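TRAP dicarboxylate transporter-DctP subunit (Rhodobacter sphaeroides, PDB 4PE3) is probably the periplasmic solute-binding subunit of a TRAP transporter, capturing a small, perhaps acidic, solute for uptake, here in its open, ligand-free form. Local coordinates at residues P81-I84 against L88-G91; I123-N128 against V334-D339; L134-I139 against G143-G148; G179-V184 against G236-P241. All blocks are in the same frame, centred on the assembly; numbering follows the deposited sequence. Where two conformers were deposited one is given.

Interaction 1 joins helix 80-86 to the loop leading into strand 91-95; interaction 3 joins helix 131-139 to strand 144-150 of the same five-stranded sheet. Both use backbone bonds near the helix end, backed by apolar side chains. Interaction 3 adds a bond from the N136 side chain to the strand backbone. The two touch where I84 and P81 meet L144. Interaction 3 is partly buried; the others are buried. Interaction 2 ties two helices distant in sequence and turns on a carboxylate, which takes a tyrosine hydroxyl. It meets interaction 3 where V126 packs on F146. Interaction 4, small and apolar, touches none of the others; its nearest neighbour is interaction 2, about 18 Å away between centres.

Interaction 1. Residues P81-I84 against L88-G91; sequences PDAI and LIDG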
loop_
_atom_site.group_PDB
_atom_site.type_symbol
_atom_site.label_atom_id
_atom_site.label_comp_id
_atom_site.label_asym_id
_atom_site.label_seq_id
_atom_site.Cartn_x
_atom_site.Cartn_y
_atom_site.Cartn_z
ATOM N N PRO A 81 -8.297 10.560 -12.485
ATOM C CA PRO A 81 -9.353 9.777 -13.148
ATOM C C PRO A 81 -10.122 10.596 -14.171
ATOM O O PRO A 81 -10.383 10.122 -15.274
ATOM C CB PRO A 81 -10.265 9.333 -11.983
ATOM C CG PRO A 81 -9.371 9.351 -10.771
ATOM C CD PRO A 81 -8.435 10.531 -11.015
ATOM N N ASP A 82 -10.488 11.811 -13.802
ATOM C CA ASP A 82 -11.168 12.719 -14.708
ATOM C C ASP A 82 -10.348 12.948 -15.994
ATOM O O ASP A 82 -10.868 12.896 -17.125
ATOM C CB ASP A 82 -11.417 14.044 -13.975
ATOM C CG ASP A 82 -12.357 13.879 -12.771
ATOM O OD1 ASP A 82 -13.243 13.003 -12.831
ATOM O OD2 ASP A 82 -12.221 14.613 -11.764
ATOM N N ALA A 83 -9.057 13.207 -15.816
ATOM C CA ALA A 83 -8.183 13.536 -16.935
ATOM C C ALA A 83 -8.054 12.356 -17.890
ATOM O O ALA A 83 -7.959 12.534 -19.107
ATOM C CB ALA A 83 -6.818 13.948 -16.425
ATOM N N ILE A 84 -8.037 11.159 -17.330
ATOM C CA ILE A 84 -7.940 9.929 -18.106
ATOM C C ILE A 84 -9.178 9.741 -18.975
ATOM O O ILE A 84 -9.081 9.509 -20.175
ATOM C CB ILE A 84 -7.745 8.708 -17.186
ATOM C CG1 ILE A 84 -6.323 8.718 -16.621
ATOM C CG2 ILE A 84 -7.967 7.408 -17.953
ATOM C CD1 ILE A 84 -6.178 7.878 -15.361
ATOM N N LEU A 88 -7.090 13.700 -21.619
ATOM C CA LEU A 88 -6.009 14.640 -21.330
ATOM C C LEU A 88 -4.709 13.907 -20.942
ATOM O O LEU A 88 -3.602 14.324 -21.287
ATOM C CB LEU A 88 -6.457 15.592 -20.225
ATOM C CG LEU A 88 -5.419 16.592 -19.723
ATOM C CD1 LEU A 88 -4.886 17.442 -20.879
ATOM C CD2 LEU A 88 -6.031 17.472 -18.644
ATOM N N ILE A 89 -4.855 12.821 -20.196
ATOM C CA ILE A 89 -3.790 11.833 -20.038
ATOM C C ILE A 89 -4.458 10.484 -20.328
ATOM O O ILE A 89 -5.687 10.429 -20.504
ATOM C CB ILE A 89 -3.175 11.838 -18.624
ATOM C CG1 ILE A 89 -4.238 11.550 -17.564
ATOM C CG2 ILE A 89 -2.483 13.168 -18.330
ATOM C CD1 ILE A 89 -3.648 11.467 -16.158
ATOM N N ASP A 90 -3.679 9.417 -20.429
ATOM C CA ASP A 90 -4.209 8.096 -20.776
ATOM C C ASP A 90 -4.242 7.099 -19.623
ATOM O O ASP A 90 -4.968 6.109 -19.698
ATOM C CB ASP A 90 -3.406 7.506 -21.929
ATOM C CG ASP A 90 -3.458 8.374 -23.158
ATOM O OD1 ASP A 90 -4.566 8.686 -23.641
ATOM O OD2 ASP A 90 -2.380 8.789 -23.635
ATOM N N GLY A 91 -3.470 7.330 -18.574
ATOM C CA GLY A 91 -3.510 6.456 -17.421
ATOM C C GLY A 91 -2.839 7.097 -16.237
ATOM O O GLY A 91 -2.371 8.244 -16.300
#
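A83 O takes two backbone N-H groups from the chain just beyond the helix. The bond from L88 N is the shorter, with 2.9 Å to A83 O. The one from I89 N is weak, at 3.3 Å to the same oxygen. A CA-H...O contact follows: I84 CA sits 3.3 Å from I89 O. These polar links fold the chain back against helix 80-86.

The apolar contacts lie between the two isoleucines and A83. I89 sets CG1 over its own main chain (chi1 59°), and this turns the branch back onto the helix. There it meets A83 CB at 3.7 Å and I84 CG1 at 3.6 Å. The side chains of I84 and I89 cross obliquely. I84 reaches on with CD1, which lies 3.5 Å from G91 C, while its CG2 branch rests 3.7 Å from D90 O. With an alanine at I84 both branches go, which would probably leave I89 CG1 without that neighbour and open a gap against the G91 backbone.

L88 is the exposed end of the contact. D90 turns its side chain from the helix, and its OD2 bonds to R34 N.

The arrangement is the turn from helix to strand in a parallel beta-alpha-beta crossover: strand 65-69, helix 80-86 and strand 91-95, with strand 32-37 between the two strands in the sheet.

Interaction 2. Residues I123-N128 against V334-D339; sequences IDFVEN and VTYLKD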
loop_
_atom_site.group_PDB
_atom_site.type_symbol
_atom_site.label_atom_id
_atom_site.label_comp_id
_atom_site.label_asym_id
_atom_site.label_seq_id
_atom_site.Cartn_x
_atom_site.Cartn_y
_atom_site.Cartn_z
ATOM N N ILE A 123 -1.173 -8.911 -3.182
ATOM C CA ILE A 123 -1.125 -9.148 -4.621
ATOM C C ILE A 123 -1.977 -10.370 -4.991
ATOM O O ILE A 123 -2.693 -10.359 -5.990
ATOM C CB ILE A 123 0.332 -9.302 -5.097
ATOM C CG1 ILE A 123 1.005 -7.923 -5.179
ATOM C CG2 ILE A 123 0.405 -9.981 -6.436
ATOM C CD1 ILE A 123 2.495 -7.936 -4.958
ATOM N N ASP A 124 -1.921 -11.419 -4.181
ATOM C CA ASP A 124 -2.752 -12.596 -4.419
ATOM C C ASP A 124 -4.234 -12.292 -4.227
ATOM O O ASP A 124 -5.074 -12.748 -5.017
ATOM C CB ASP A 124 -2.307 -13.768 -3.546
ATOM C CG ASP A 124 -3.018 -15.046 -3.913
ATOM O OD1 ASP A 124 -2.685 -15.589 -4.982
ATOM O OD2 ASP A 124 -3.909 -15.486 -3.156
ATOM N N PHE A 125 -4.563 -11.510 -3.201
ATOM C CA PHE A 125 -5.935 -11.039 -3.039
ATOM C C PHE A 125 -6.441 -10.311 -4.295
ATOM O O PHE A 125 -7.558 -10.562 -4.790
ATOM C CB PHE A 125 -6.048 -10.135 -1.824
ATOM C CG PHE A 125 -7.337 -9.382 -1.743
ATOM C CD1 PHE A 125 -8.528 -10.034 -1.512
ATOM C CD2 PHE A 125 -7.352 -8.008 -1.880
ATOM C CE1 PHE A 125 -9.702 -9.340 -1.427
ATOM C CE2 PHE A 125 -8.539 -7.303 -1.804
ATOM C CZ PHE A 125 -9.712 -7.964 -1.589
ATOM N N VAL A 126 -5.629 -9.423 -4.848
ATOM C CA VAL A 126 -6.034 -8.686 -6.040
ATOM C C VAL A 126 -6.149 -9.594 -7.247
ATOM O O VAL A 126 -7.157 -9.558 -7.961
ATOM C CB VAL A 126 -5.059 -7.525 -6.324
ATOM C CG1 VAL A 126 -5.329 -6.908 -7.696
ATOM C CG2 VAL A 126 -5.203 -6.509 -5.238
ATOM N N GLU A 127 -5.132 -10.411 -7.486
ATOM C CA GLU A 127 -5.058 -11.131 -8.744
ATOM C C GLU A 127 -5.915 -12.394 -8.772
ATOM O O GLU A 127 -6.420 -12.769 -9.824
ATOM C CB GLU A 127 -3.600 -11.421 -9.097
ATOM C CG GLU A 127 -2.844 -10.100 -9.335
ATOM C CD GLU A 127 -1.376 -10.242 -9.723
ATOM O OE1 GLU A 127 -0.816 -11.355 -9.651
ATOM O OE2 GLU A 127 -0.771 -9.200 -10.108
ATOM N N ASN A 128 -6.118 -13.021 -7.614
ATOM C CA ASN A 128 -6.847 -14.297 -7.535
ATOM C C ASN A 128 -7.985 -14.314 -6.525
ATOM O O ASN A 128 -8.782 -15.247 -6.532
ATOM C CB ASN A 128 -5.867 -15.408 -7.149
ATOM C CG ASN A 128 -4.752 -15.571 -8.159
ATOM O OD1 ASN A 128 -5.003 -15.621 -9.360
ATOM N ND2 ASN A 128 -3.506 -15.608 -7.681
ATOM N N VAL A 334 -12.700 -10.265 3.676
ATOM C CA VAL A 334 -12.837 -11.172 4.807
ATOM C C VAL A 334 -12.984 -12.612 4.322
ATOM O O VAL A 334 -12.422 -13.526 4.927
ATOM C CB VAL A 334 -14.025 -10.769 5.708
ATOM C CG1 VAL A 334 -14.355 -11.872 6.709
ATOM C CG2 VAL A 334 -13.704 -9.465 6.432
ATOM N N THR A 335 -13.725 -12.822 3.237
ATOM C CA THR A 335 -13.796 -14.146 2.643
ATOM C C THR A 335 -12.408 -14.658 2.268
ATOM O O THR A 335 -12.060 -15.791 2.584
ATOM C CB THR A 335 -14.724 -14.155 1.406
ATOM O OG1 THR A 335 -16.053 -13.820 1.820
ATOM C CG2 THR A 335 -14.733 -15.526 0.740
ATOM N N TYR A 336 -11.600 -13.810 1.638
ATOM C CA TYR A 336 -10.243 -14.180 1.243
ATOM C C TYR A 336 -9.356 -14.556 2.443
ATOM O O TYR A 336 -8.707 -15.603 2.454
ATOM C CB TYR A 336 -9.593 -13.030 0.444
ATOM C CG TYR A 336 -8.168 -13.338 0.059
ATOM C CD1 TYR A 336 -7.886 -14.092 -1.071
ATOM C CD2 TYR A 336 -7.109 -12.910 0.848
ATOM C CE1 TYR A 336 -6.598 -14.400 -1.405
ATOM C CE2 TYR A 336 -5.816 -13.211 0.513
ATOM C CZ TYR A 336 -5.565 -13.960 -0.601
ATOM O OH TYR A 336 -4.281 -14.265 -0.943
ATOM N N LEU A 337 -9.344 -13.693 3.441
ATOM C CA LEU A 337 -8.530 -13.913 4.634
ATOM C C LEU A 337 -8.938 -15.186 5.362
ATOM O O LEU A 337 -8.070 -15.941 5.801
ATOM C CB LEU A 337 -8.628 -12.705 5.562
ATOM C CG LEU A 337 -8.068 -11.411 4.965
ATOM C CD1 LEU A 337 -8.409 -10.222 5.845
ATOM C CD2 LEU A 337 -6.559 -11.495 4.775
ATOM N N LYS A 338 -10.238 -15.434 5.495
ATOM C CA LYS A 338 -10.688 -16.634 6.176
ATOM C C LYS A 338 -10.290 -17.853 5.366
ATOM O O LYS A 338 -9.829 -18.864 5.903
ATOM C CB LYS A 338 -12.203 -16.596 6.411
ATOM C CG LYS A 338 -12.643 -15.624 7.495
ATOM C CD LYS A 338 -14.131 -15.736 7.757
ATOM C CE LYS A 338 -14.597 -14.739 8.806
ATOM N NZ LYS A 338 -15.935 -15.137 9.341
ATOM N N ASP A 339 -10.462 -17.753 4.059
ATOM C CA ASP A 339 -10.161 -18.860 3.183
ATOM C C ASP A 339 -8.679 -19.236 3.211
ATOM O O ASP A 339 -8.328 -20.416 3.093
ATOM C CB ASP A 339 -10.575 -18.520 1.765
ATOM C CG ASP A 339 -10.092 -19.532 0.795
ATOM O OD1 ASP A 339 -10.595 -20.665 0.867
ATOM O OD2 ASP A 339 -9.188 -19.219 -0.002
#
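D124 OD2 is gripped by two groups: the hydroxyl of Y336 and the ammonium of K340. Y336 OH donates to D124 OD2 over 2.6 Å and meets that oxygen on its anti lone pair, away from OD1. Here helix 119-128 packs on the C-terminal helix 324-339 of the solute-binding protein fold, through this Tyr-Asp bond and an edge-to-face aromatic pair. The other carboxylate oxygen is held from within segment 123-128. N128 ND2 donates to D124 OD1 at 2.8 Å from above the carboxylate plane. The nearby K340 probably helps keep D124 charged.

In the aromatic pair F125 turns its edge to the face of the Y336 ring, with the planes at 64° and the centroids 5.4 Å apart. Both side chains extend anti to the backbone N (chi1 168° for F125 and 178° for Y336), which brings the two rings together. A leucine in place of Y336 would probably leave D124 OD2 without its short bond and F125 without an aromatic face.

Farther along helix 324-339, D339 OD1 is a ligand of a zinc ion. The backbone of F125 also takes part in the packing: F125 CA lies over the Y336 face, 3.9 Å from the ring centroid.

Interaction 3. Residues L134-I139 against G143-G148; sequences LMNELI and GLQFIG
N136 OD1 accepts the backbone N-H of F146 at 2.8 Å, with a nearly straight N-H...O angle of 167°. The donor is tilted from the plane of the side-chain carbonyl. The same oxygen has a weak second bond from N140 ND2. The other bond between the segments, L144 N to I139 O at 3.1 Å, belongs to the Schellman motif that ends helix 131-139. G143 is its C-prime residue, with positive phi. The chain then turns back as strand 144-150, nearly antiparallel to the helix and at the outer edge of the five-stranded sheet.

Next to the F146 bond, N136 OD1 sits over the face of the Q145 amide, the two amide planes only 25° apart. N136 OD1 comes to 3.4 Å from Q145 CD. No hydrogen bond joins the two amides. Q145 OE1 is bonded to K249 NZ, with a weak bond from N140 ND2.

Packing lies farther out. The chi1 of I139, 75°, folds CG1 in over the backbone and sends CD1 across to the strand. There I139 CD1 is 3.7 Å from L144 CB, and it is equally close to the CB of F146. M135, a selenomethionine, covers one face of the F146 ring, with its bent chain keeping SE above that face at a distance in a Met-aromatic contact. Closest is M135 CB, 3.5 Å from F146 CG, while G148 N lies 3.9 Å above the opposite face.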
loop_
_atom_site.group_PDB
_atom_site.type_symbol
_atom_site.label_atom_id
_atom_site.label_comp_id
_atom_site.label_asym_id
_atom_site.label_seq_id
_atom_site.Cartn_x
_atom_site.Cartn_y
_atom_site.Cartn_z
ATOM N N LEU A 134 -13.094 -6.048 -7.953
ATOM C CA LEU A 134 -13.539 -4.938 -7.132
ATOM C C LEU A 134 -12.995 -3.621 -7.709
ATOM O O LEU A 134 -13.728 -2.646 -7.835
ATOM C CB LEU A 134 -13.078 -5.106 -5.678
ATOM C CG LEU A 134 -13.684 -6.224 -4.833
ATOM C CD1 LEU A 134 -12.938 -6.304 -3.500
ATOM C CD2 LEU A 134 -15.139 -5.948 -4.627
HETATM N N MSE A 135 -11.714 -3.606 -8.061
HETATM C CA MSE A 135 -11.108 -2.368 -8.582
HETATM C C MSE A 135 -11.806 -1.912 -9.868
HETATM O O MSE A 135 -12.142 -0.745 -10.028
HETATM C CB MSE A 135 -9.643 -2.557 -8.856
HETATM C CG MSE A 135 -8.784 -2.517 -7.596
HETATM SE SE MSE A 135 -8.886 -0.835 -6.562
HETATM C CE MSE A 135 -8.226 0.344 -7.947
ATOM N N ASN A 136 -12.105 -2.852 -10.754
ATOM C CA ASN A 136 -12.836 -2.496 -11.944
ATOM C C ASN A 136 -14.281 -2.091 -11.677
ATOM O O ASN A 136 -14.788 -1.203 -12.342
ATOM C CB ASN A 136 -12.741 -3.601 -12.989
ATOM C CG ASN A 136 -11.415 -3.536 -13.736
ATOM O OD1 ASN A 136 -11.069 -2.493 -14.305
ATOM N ND2 ASN A 136 -10.667 -4.628 -13.728
ATOM N N GLU A 137 -14.936 -2.705 -10.687
ATOM C CA GLU A 137 -16.267 -2.264 -10.318
ATOM C C GLU A 137 -16.212 -0.846 -9.785
ATOM O O GLU A 137 -17.145 -0.067 -9.980
ATOM C CB GLU A 137 -16.893 -3.182 -9.255
ATOM C CG GLU A 137 -18.372 -2.847 -9.025
ATOM C CD GLU A 137 -19.089 -3.789 -8.069
ATOM O OE1 GLU A 137 -18.470 -4.771 -7.622
ATOM O OE2 GLU A 137 -20.282 -3.530 -7.777
ATOM N N LEU A 138 -15.105 -0.502 -9.119
ATOM C CA LEU A 138 -14.955 0.829 -8.572
ATOM C C LEU A 138 -14.611 1.862 -9.627
ATOM O O LEU A 138 -15.090 2.984 -9.557
ATOM C CB LEU A 138 -13.868 0.843 -7.487
ATOM C CG LEU A 138 -14.304 0.257 -6.148
ATOM C CD1 LEU A 138 -13.116 0.104 -5.218
ATOM C CD2 LEU A 138 -15.351 1.144 -5.512
ATOM N N ILE A 139 -13.777 1.495 -10.592
ATOM C CA ILE A 139 -13.253 2.515 -11.492
ATOM C C ILE A 139 -13.758 2.490 -12.929
ATOM O O ILE A 139 -13.639 3.499 -13.618
ATOM C CB ILE A 139 -11.698 2.630 -11.446
ATOM C CG1 ILE A 139 -10.987 1.488 -12.176
ATOM C CG2 ILE A 139 -11.234 2.682 -9.996
ATOM C CD1 ILE A 139 -9.471 1.627 -12.230
ATOM N N GLY A 143 -14.646 5.511 -16.137
ATOM C CA GLY A 143 -14.034 5.411 -17.453
ATOM C C GLY A 143 -12.630 4.846 -17.447
ATOM O O GLY A 143 -11.895 5.042 -18.435
ATOM N N LEU A 144 -12.250 4.178 -16.353
ATOM C CA LEU A 144 -10.917 3.584 -16.208
ATOM C C LEU A 144 -10.962 2.061 -16.208
ATOM O O LEU A 144 -11.945 1.457 -15.751
ATOM C CB LEU A 144 -10.256 4.038 -14.909
ATOM C CG LEU A 144 -9.567 5.384 -14.874
ATOM C CD1 LEU A 144 -10.452 6.530 -15.246
ATOM C CD2 LEU A 144 -9.005 5.605 -13.474
ATOM N N GLN A 145 -9.921 1.442 -16.739
ATOM C CA GLN A 145 -9.678 0.025 -16.601
ATOM C C GLN A 145 -8.514 -0.152 -15.638
ATOM O O GLN A 145 -7.472 0.484 -15.805
ATOM C CB GLN A 145 -9.303 -0.585 -17.937
ATOM C CG GLN A 145 -9.103 -2.072 -17.840
ATOM C CD GLN A 145 -10.404 -2.811 -17.588
ATOM O OE1 GLN A 145 -11.506 -2.246 -17.710
ATOM N NE2 GLN A 145 -10.291 -4.086 -17.226
ATOM N N PHE A 146 -8.685 -0.985 -14.613
ATOM C CA PHE A 146 -7.607 -1.351 -13.669
ATOM C C PHE A 146 -6.748 -2.416 -14.336
ATOM O O PHE A 146 -7.251 -3.460 -14.722
ATOM C CB PHE A 146 -8.210 -1.875 -12.359
ATOM C CG PHE A 146 -7.195 -2.399 -11.384
ATOM C CD1 PHE A 146 -6.396 -1.534 -10.680
ATOM C CD2 PHE A 146 -7.055 -3.757 -11.165
ATOM C CE1 PHE A 146 -5.467 -2.007 -9.772
ATOM C CE2 PHE A 146 -6.130 -4.234 -10.243
ATOM C CZ PHE A 146 -5.340 -3.360 -9.565
ATOM N N ILE A 147 -5.474 -2.116 -14.552
ATOM C CA ILE A 147 -4.550 -3.063 -15.173
ATOM C C ILE A 147 -3.918 -3.986 -14.127
ATOM O O ILE A 147 -3.970 -5.206 -14.268
ATOM C CB ILE A 147 -3.446 -2.340 -15.955
ATOM C CG1 ILE A 147 -4.076 -1.513 -17.074
ATOM C CG2 ILE A 147 -2.444 -3.341 -16.545
ATOM C CD1 ILE A 147 -3.154 -0.460 -17.646
ATOM N N GLY A 148 -3.325 -3.410 -13.084
ATOM C CA GLY A 148 -2.747 -4.220 -12.031
ATOM C C GLY A 148 -2.250 -3.386 -10.873
ATOM O O GLY A 148 -2.274 -2.159 -10.892
#

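Interaction 4. Residues G179-V184 against G236-P241; sequences GLIANV and GFHSLP
I181 and H238 meet with their side chains crossing at about a right angle. A methyl branch does the touching: I181 CG2 lies 3.8 Å from H238 CD2 and 4.0 Å from H238 NE2. It approaches the imidazole obliquely. I181 points from helix 180-187 toward the loop 236-241. Its CG2 is anti to the backbone N, and this carries the branch to the ring, while CD1, at the end of the other arm, comes loosely to S239 OG at 4.5 Å.

The imidazole is held from several directions. S239 CB sits 3.6 Å above one ring face, off toward the rim. F185 makes an edge-to-face pair with the same ring. At the polar end, H238 NE2 is hydrogen-bonded to D213 OD2, and S239 OG bonds to N111 ND2.

D213 belongs to a zinc site with E155 and Y214. H238 is thus a second-shell residue there, and I181 packs behind it. The S239 side chain is about 4 Å from a bound zinc ion. Helix 180-187 here meets the loop that runs on to strand 243-248, and an isoleucine methyl packs on the histidine that hydrogen-bonds the zinc ligand D213.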
loop_
_atom_site.group_PDB
_atom_site.type_symbol
_atom_site.label_atom_id
_atom_site.label_comp_id
_atom_site.label_asym_id
_atom_site.label_seq_id
_atom_site.Cartn_x
_atom_site.Cartn_y
_atom_site.Cartn_z
ATOM N N GLY A 179 -7.761 8.584 10.876
ATOM C CA GLY A 179 -8.576 7.644 10.133
ATOM C C GLY A 179 -8.395 6.197 10.559
ATOM O O GLY A 179 -8.240 5.887 11.735
ATOM N N LEU A 180 -8.412 5.303 9.587
ATOM C CA LEU A 180 -8.471 3.883 9.888
ATOM C C LEU A 180 -7.246 3.413 10.671
ATOM O O LEU A 180 -7.379 2.579 11.563
ATOM C CB LEU A 180 -8.657 3.078 8.603
ATOM C CG LEU A 180 -8.847 1.573 8.770
ATOM C CD1 LEU A 180 -10.075 1.230 9.621
ATOM C CD2 LEU A 180 -8.949 0.950 7.378
ATOM N N ILE A 181 -6.059 3.931 10.389
ATOM C CA ILE A 181 -4.888 3.508 11.170
ATOM C C ILE A 181 -5.062 3.852 12.647
ATOM O O ILE A 181 -4.931 2.980 13.509
ATOM C CB ILE A 181 -3.567 4.084 10.627
ATOM C CG1 ILE A 181 -3.302 3.497 9.248
ATOM C CG2 ILE A 181 -2.416 3.757 11.560
ATOM C CD1 ILE A 181 -2.192 4.209 8.475
ATOM N N ALA A 182 -5.343 5.111 12.969
ATOM C CA ALA A 182 -5.580 5.480 14.358
ATOM C C ALA A 182 -6.728 4.670 14.970
ATOM O O ALA A 182 -6.631 4.253 16.138
ATOM C CB ALA A 182 -5.866 6.967 14.485
ATOM N N ASN A 183 -7.808 4.464 14.210
ATOM C CA ASN A 183 -8.976 3.793 14.751
ATOM C C ASN A 183 -8.690 2.336 15.078
ATOM O O ASN A 183 -9.186 1.831 16.090
ATOM C CB ASN A 183 -10.163 3.935 13.804
ATOM C CG ASN A 183 -10.665 5.362 13.727
ATOM O OD1 ASN A 183 -10.399 6.173 14.614
ATOM N ND2 ASN A 183 -11.392 5.682 12.660
ATOM N N VAL A 184 -7.881 1.663 14.266
ATOM C CA VAL A 184 -7.448 0.299 14.555
ATOM C C VAL A 184 -6.542 0.265 15.791
ATOM O O VAL A 184 -6.741 -0.565 16.685
ATOM C CB VAL A 184 -6.767 -0.353 13.348
ATOM C CG1 VAL A 184 -6.117 -1.666 13.707
ATOM C CG2 VAL A 184 -7.799 -0.586 12.242
ATOM N N GLY A 236 6.238 -5.483 9.163
ATOM C CA GLY A 236 5.163 -4.789 9.836
ATOM C C GLY A 236 3.831 -5.520 9.755
ATOM O O GLY A 236 3.692 -6.545 9.080
ATOM N N PHE A 237 2.838 -4.956 10.427
ATOM C CA PHE A 237 1.558 -5.637 10.597
ATOM C C PHE A 237 0.362 -4.743 10.316
ATOM O O PHE A 237 -0.767 -5.146 10.607
ATOM C CB PHE A 237 1.434 -6.217 12.021
ATOM C CG PHE A 237 1.628 -5.203 13.101
ATOM C CD1 PHE A 237 0.587 -4.403 13.498
ATOM C CD2 PHE A 237 2.872 -5.028 13.698
ATOM C CE1 PHE A 237 0.752 -3.452 14.472
ATOM C CE2 PHE A 237 3.057 -4.057 14.654
ATOM C CZ PHE A 237 2.002 -3.258 15.038
ATOM N N HIS A 238 0.551 -3.554 9.739
ATOM C CA HIS A 238 -0.594 -2.667 9.656
ATOM C C HIS A 238 -0.791 -1.803 8.423
ATOM O O HIS A 238 -1.928 -1.427 8.157
ATOM C CB HIS A 238 -0.699 -1.805 10.906
ATOM C CG HIS A 238 0.042 -0.521 10.802
ATOM N ND1 HIS A 238 1.404 -0.423 10.979
ATOM C CD2 HIS A 238 -0.393 0.725 10.504
ATOM C CE1 HIS A 238 1.778 0.828 10.782
ATOM N NE2 HIS A 238 0.704 1.547 10.506
ATOM N N SER A 239 0.248 -1.465 7.656
ATOM C CA SER A 239 0.090 -0.520 6.561
ATOM C C SER A 239 0.803 -0.991 5.295
ATOM O O SER A 239 2.029 -1.145 5.288
ATOM C CB SER A 239 0.610 0.849 6.950
ATOM O OG SER A 239 0.401 1.719 5.837
ATOM N N LEU A 240 0.048 -1.227 4.229
ATOM C CA LEU A 240 0.588 -1.709 2.979
ATOM C C LEU A 240 -0.227 -1.044 1.865
ATOM O O LEU A 240 -1.238 -1.599 1.415
ATOM C CB LEU A 240 0.497 -3.239 2.916
ATOM C CG LEU A 240 1.408 -3.955 1.915
ATOM C CD1 LEU A 240 1.472 -5.466 2.213
ATOM C CD2 LEU A 240 0.932 -3.714 0.510
ATOM N N PRO A 241 0.166 0.162 1.440
ATOM C CA PRO A 241 -0.668 0.910 0.494
ATOM C C PRO A 241 -0.741 0.299 -0.908
ATOM O O PRO A 241 0.238 -0.211 -1.439
ATOM C CB PRO A 241 -0.002 2.284 0.435
ATOM C CG PRO A 241 0.843 2.369 1.667
ATOM C CD PRO A 241 1.257 0.978 1.996
#